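Local structure of glutaredoxin (Grx-1) (Archaeoglobus fulgidus, 3IC4) at residues L19-H24 with W43-E48. The protein probably serves as a small thiol-disulfide oxidoreductase of the thioredoxin fold, carrying electrons through a pair of cysteines. Numbering follows the deposited sequence.
Sequences LSTCPH and WIDKLE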
ATOM      1  N   LEU A  19      -7.115  -4.042  -0.662  1.00  2.00           N
ATOM      2  CA  LEU A  19      -8.549  -4.074  -0.791  1.00  2.00           C
ATOM      3  C   LEU A  19      -9.130  -4.172   0.608  1.00  2.00           C
ATOM      4  O   LEU A  19      -8.683  -4.958   1.423  1.00  2.00           O
ATOM      5  CB  LEU A  19      -8.996  -5.283  -1.577  1.00  2.00           C
ATOM      6  CG  LEU A  19      -8.486  -5.426  -3.024  1.00  3.65           C
ATOM      7  CD1 LEU A  19      -8.899  -6.762  -3.518  1.00  4.54           C
ATOM      8  CD2 LEU A  19      -9.095  -4.345  -3.842  1.00  9.25           C
ATOM      9  N   SER A  20     -10.233  -3.468   0.790  1.00  2.00           N
ATOM     10  CA  SER A  20     -10.828  -3.304   2.130  1.00  2.00           C
ATOM     11  C   SER A  20     -11.424  -4.615   2.583  1.00  2.36           C
ATOM     12  O   SER A  20     -11.623  -4.841   3.812  1.00  4.08           O
ATOM     13  CB  SER A  20     -11.829  -2.145   2.128  1.00  2.00           C
ATOM     14  OG  SER A  20     -13.009  -2.526   1.460  1.00  2.00           O
ATOM     15  N   THR A  21     -11.783  -5.449   1.617  1.00  2.05           N
ATOM     16  CA  THR A  21     -12.399  -6.755   1.805  1.00  3.30           C
ATOM     17  C   THR A  21     -11.429  -7.899   1.978  1.00  2.60           C
ATOM     18  O   THR A  21     -11.848  -9.049   2.253  1.00  6.60           O
ATOM     19  CB  THR A  21     -13.324  -7.021   0.605  1.00  3.65           C
ATOM     20  OG1 THR A  21     -12.561  -6.888  -0.598  1.00  8.22           O
ATOM     21  CG2 THR A  21     -14.400  -5.984   0.574  1.00  5.52           C
ATOM     22  N   CYS A  22     -10.144  -7.630   1.858  1.00  2.00           N
ATOM     23  CA  CYS A  22      -9.160  -8.723   1.862  1.00  2.00           C
ATOM     24  C   CYS A  22      -8.607  -8.961   3.271  1.00  2.00           C
ATOM     25  O   CYS A  22      -8.108  -8.005   3.868  1.00  2.00           O
ATOM     26  CB  CYS A  22      -8.024  -8.352   0.981  1.00  2.38           C
ATOM     27  SG  CYS A  22      -6.479  -9.324   1.173  1.00  5.76           S
ATOM     28  N   PRO A  23      -8.632 -10.193   3.781  1.00  2.00           N
ATOM     29  CA  PRO A  23      -8.172 -10.414   5.155  1.00  2.00           C
ATOM     30  C   PRO A  23      -6.682 -10.241   5.373  1.00  2.00           C
ATOM     31  O   PRO A  23      -6.276  -9.857   6.455  1.00  2.00           O
ATOM     32  CB  PRO A  23      -8.600 -11.836   5.446  1.00  2.00           C
ATOM     33  CG  PRO A  23      -8.652 -12.484   4.131  1.00  2.18           C
ATOM     34  CD  PRO A  23      -9.131 -11.447   3.177  1.00  2.00           C
ATOM     35  N   HIS A  24      -5.877 -10.453   4.331  1.00  2.00           N
ATOM     36  CA  HIS A  24      -4.425 -10.173   4.417  1.00  2.00           C
ATOM     37  C   HIS A  24      -4.161  -8.718   4.539  1.00  2.00           C
ATOM     38  O   HIS A  24      -3.323  -8.298   5.306  1.00  2.00           O
ATOM     39  CB  HIS A  24      -3.681 -10.671   3.190  1.00  2.00           C
ATOM     40  CG  HIS A  24      -3.998 -12.084   2.837  1.00  3.01           C
ATOM     41  ND1 HIS A  24      -3.664 -13.130   3.655  1.00  2.50           N
ATOM     42  CD2 HIS A  24      -4.566 -12.627   1.730  1.00  3.01           C
ATOM     43  CE1 HIS A  24      -4.051 -14.261   3.100  1.00  5.21           C
ATOM     44  NE2 HIS A  24      -4.577 -13.996   1.911  1.00  4.56           N
ATOM     45  N   TRP A  43      -7.350   2.010  -0.740  1.00  2.39           N
ATOM     46  CA  TRP A  43      -8.224   0.876  -0.985  1.00  2.00           C
ATOM     47  C   TRP A  43      -8.642   0.910  -2.471  1.00  2.17           C
ATOM     48  O   TRP A  43      -9.441   1.782  -2.937  1.00  2.00           O
ATOM     49  CB  TRP A  43      -9.443   1.009  -0.113  1.00  2.33           C
ATOM     50  CG  TRP A  43      -9.214   0.951   1.336  1.00  2.00           C
ATOM     51  CD1 TRP A  43      -9.689   1.855   2.244  1.00  3.80           C
ATOM     52  CD2 TRP A  43      -8.555  -0.072   2.105  1.00  2.89           C
ATOM     53  NE1 TRP A  43      -9.365   1.460   3.508  1.00  8.23           N
ATOM     54  CE2 TRP A  43      -8.657   0.293   3.463  1.00  6.74           C
ATOM     55  CE3 TRP A  43      -7.917  -1.269   1.799  1.00  2.00           C
ATOM     56  CZ2 TRP A  43      -8.153  -0.521   4.509  1.00  4.77           C
ATOM     57  CZ3 TRP A  43      -7.388  -2.049   2.849  1.00  2.00           C
ATOM     58  CH2 TRP A  43      -7.480  -1.669   4.146  1.00  5.88           C
ATOM     59  N   ILE A  44      -8.138  -0.054  -3.192  1.00  2.00           N
ATOM     60  CA  ILE A  44      -8.277  -0.073  -4.641  1.00  2.00           C
ATOM     61  C   ILE A  44      -9.733  -0.365  -4.966  1.00  2.00           C
ATOM     62  O   ILE A  44     -10.272   0.103  -5.971  1.00  2.16           O
ATOM     63  CB  ILE A  44      -7.327  -1.156  -5.236  1.00  2.00           C
ATOM     64  CG1 ILE A  44      -5.855  -0.772  -4.941  1.00  2.00           C
ATOM     65  CG2 ILE A  44      -7.621  -1.370  -6.690  1.00  2.00           C
ATOM     66  CD1 ILE A  44      -4.850  -1.735  -5.365  1.00  2.00           C
ATOM     67  N   ASP A  45     -10.403  -1.113  -4.090  1.00  2.00           N
ATOM     68  CA  ASP A  45     -11.810  -1.376  -4.279  1.00  2.00           C
ATOM     69  C   ASP A  45     -12.759  -0.185  -4.154  1.00  2.54           C
ATOM     70  O   ASP A  45     -13.937  -0.274  -4.561  1.00  2.83           O
ATOM     71  CB  ASP A  45     -12.226  -2.512  -3.373  1.00  2.00           C
ATOM     72  CG  ASP A  45     -12.025  -2.221  -1.906  1.00  2.39           C
ATOM     73  OD1 ASP A  45     -10.908  -1.885  -1.469  1.00  2.00           O
ATOM     74  OD2 ASP A  45     -13.048  -2.436  -1.153  1.00  2.69           O
ATOM     75  N   LYS A  46     -12.289   0.871  -3.501  1.00  3.33           N
ATOM     76  CA  LYS A  46     -13.026   2.141  -3.371  1.00  5.17           C
ATOM     77  C   LYS A  46     -12.798   3.089  -4.538  1.00  5.29           C
ATOM     78  O   LYS A  46     -13.416   4.150  -4.608  1.00  7.32           O
ATOM     79  CB  LYS A  46     -12.622   2.789  -2.053  1.00  5.63           C
ATOM     80  CG  LYS A  46     -12.914   1.902  -0.844  1.00  9.77           C
ATOM     81  CD  LYS A  46     -14.386   1.888  -0.453  1.00 15.95           C
ATOM     82  CE  LYS A  46     -14.806   0.582   0.276  1.00 20.34           C
ATOM     83  NZ  LYS A  46     -14.430   0.566   1.709  1.00 23.20           N
ATOM     84  N   LEU A  47     -11.916   2.705  -5.462  1.00  5.47           N
ATOM     85  CA  LEU A  47     -11.675   3.390  -6.726  1.00  5.02           C
ATOM     86  C   LEU A  47     -12.469   2.741  -7.850  1.00  5.24           C
ATOM     87  O   LEU A  47     -12.852   1.586  -7.757  1.00  5.26           O
ATOM     88  CB  LEU A  47     -10.173   3.324  -7.057  1.00  4.71           C
ATOM     89  CG  LEU A  47      -9.246   3.917  -5.963  1.00  8.66           C
ATOM     90  CD1 LEU A  47      -7.789   3.880  -6.347  1.00 12.12           C
ATOM     91  CD2 LEU A  47      -9.643   5.321  -5.672  1.00  8.88           C
ATOM     92  N   GLU A  48     -12.682   3.475  -8.931  1.00  6.76           N
ATOM     93  CA  GLU A  48     -13.434   2.969 -10.084  1.00  7.75           C
ATOM     94  C   GLU A  48     -12.736   3.394 -11.351  1.00  8.65           C
ATOM     95  O   GLU A  48     -12.037   4.419 -11.376  1.00  8.51           O
ATOM     96  CB  GLU A  48     -14.886   3.521 -10.109  1.00  8.21           C
ATOM     97  CG  GLU A  48     -15.796   3.024  -8.968  1.00 12.00           C
ATOM     98  CD  GLU A  48     -16.158   1.501  -9.033  1.00 17.91           C
ATOM     99  OE1 GLU A  48     -15.964   0.860 -10.103  1.00 18.96           O
ATOM    100  OE2 GLU A  48     -16.668   0.958  -7.991  1.00 21.98           O
TER
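Ser-20 OG is gripped from two sides: it donates to Asp-45 OD2 at 2.6 Å, and the ammonium of Lys-46 reaches it more weakly, NZ to OG 3.4 Å. The two loops so joined follow neighbouring parallel strands of the thioredoxin fold, 15-18 and 40-43, and the first of them leads into Cys-22, the N-cap residue of helix 23-35 and probably the first cysteine of the redox CxxC motif. The carboxylate of Asp-45 clasps Ser-20 with both oxygens. OD2 takes the hydroxyl on its syn lone pair, while OD1 receives the backbone N-H of Ser-20 at 2.8 Å from N, nearly straight at 159° but from above the carboxylate plane. Two bonds to one residue limit the rotation of this carboxylate, and Asp-45 CG lies between its own backbone N and carbonyl carbon (chi1 61°), which turns the group to Ser-20. Lys-46 bends at chi2 and chi4 to bring its amine over to the hydroxyl; that nearby positive charge would tend to steady the anion.

Beneath the polar clasp lies the indole of Trp-43. Ser-20 CA sits over the face of its six-membered ring, 3.8 Å from the centroid, a CH-pi contact, and Ser-20 CB rests above the same face, closer to the rim. Leu-19 N comes to the indole edge, in the ring plane. Leu-19 CD2 packs against the backbone N and CB of Asp-45, 3.7 Å from CB, and also touches Ile-44 CB; Ile-44 in turn packs on Val-55 and Ile-56 of helix 49-63. The type I turn from Leu-19 to Cys-22, with Ser-20 at its first corner, is closed by Cys-22 N donating to Leu-19 O at 3.1 Å.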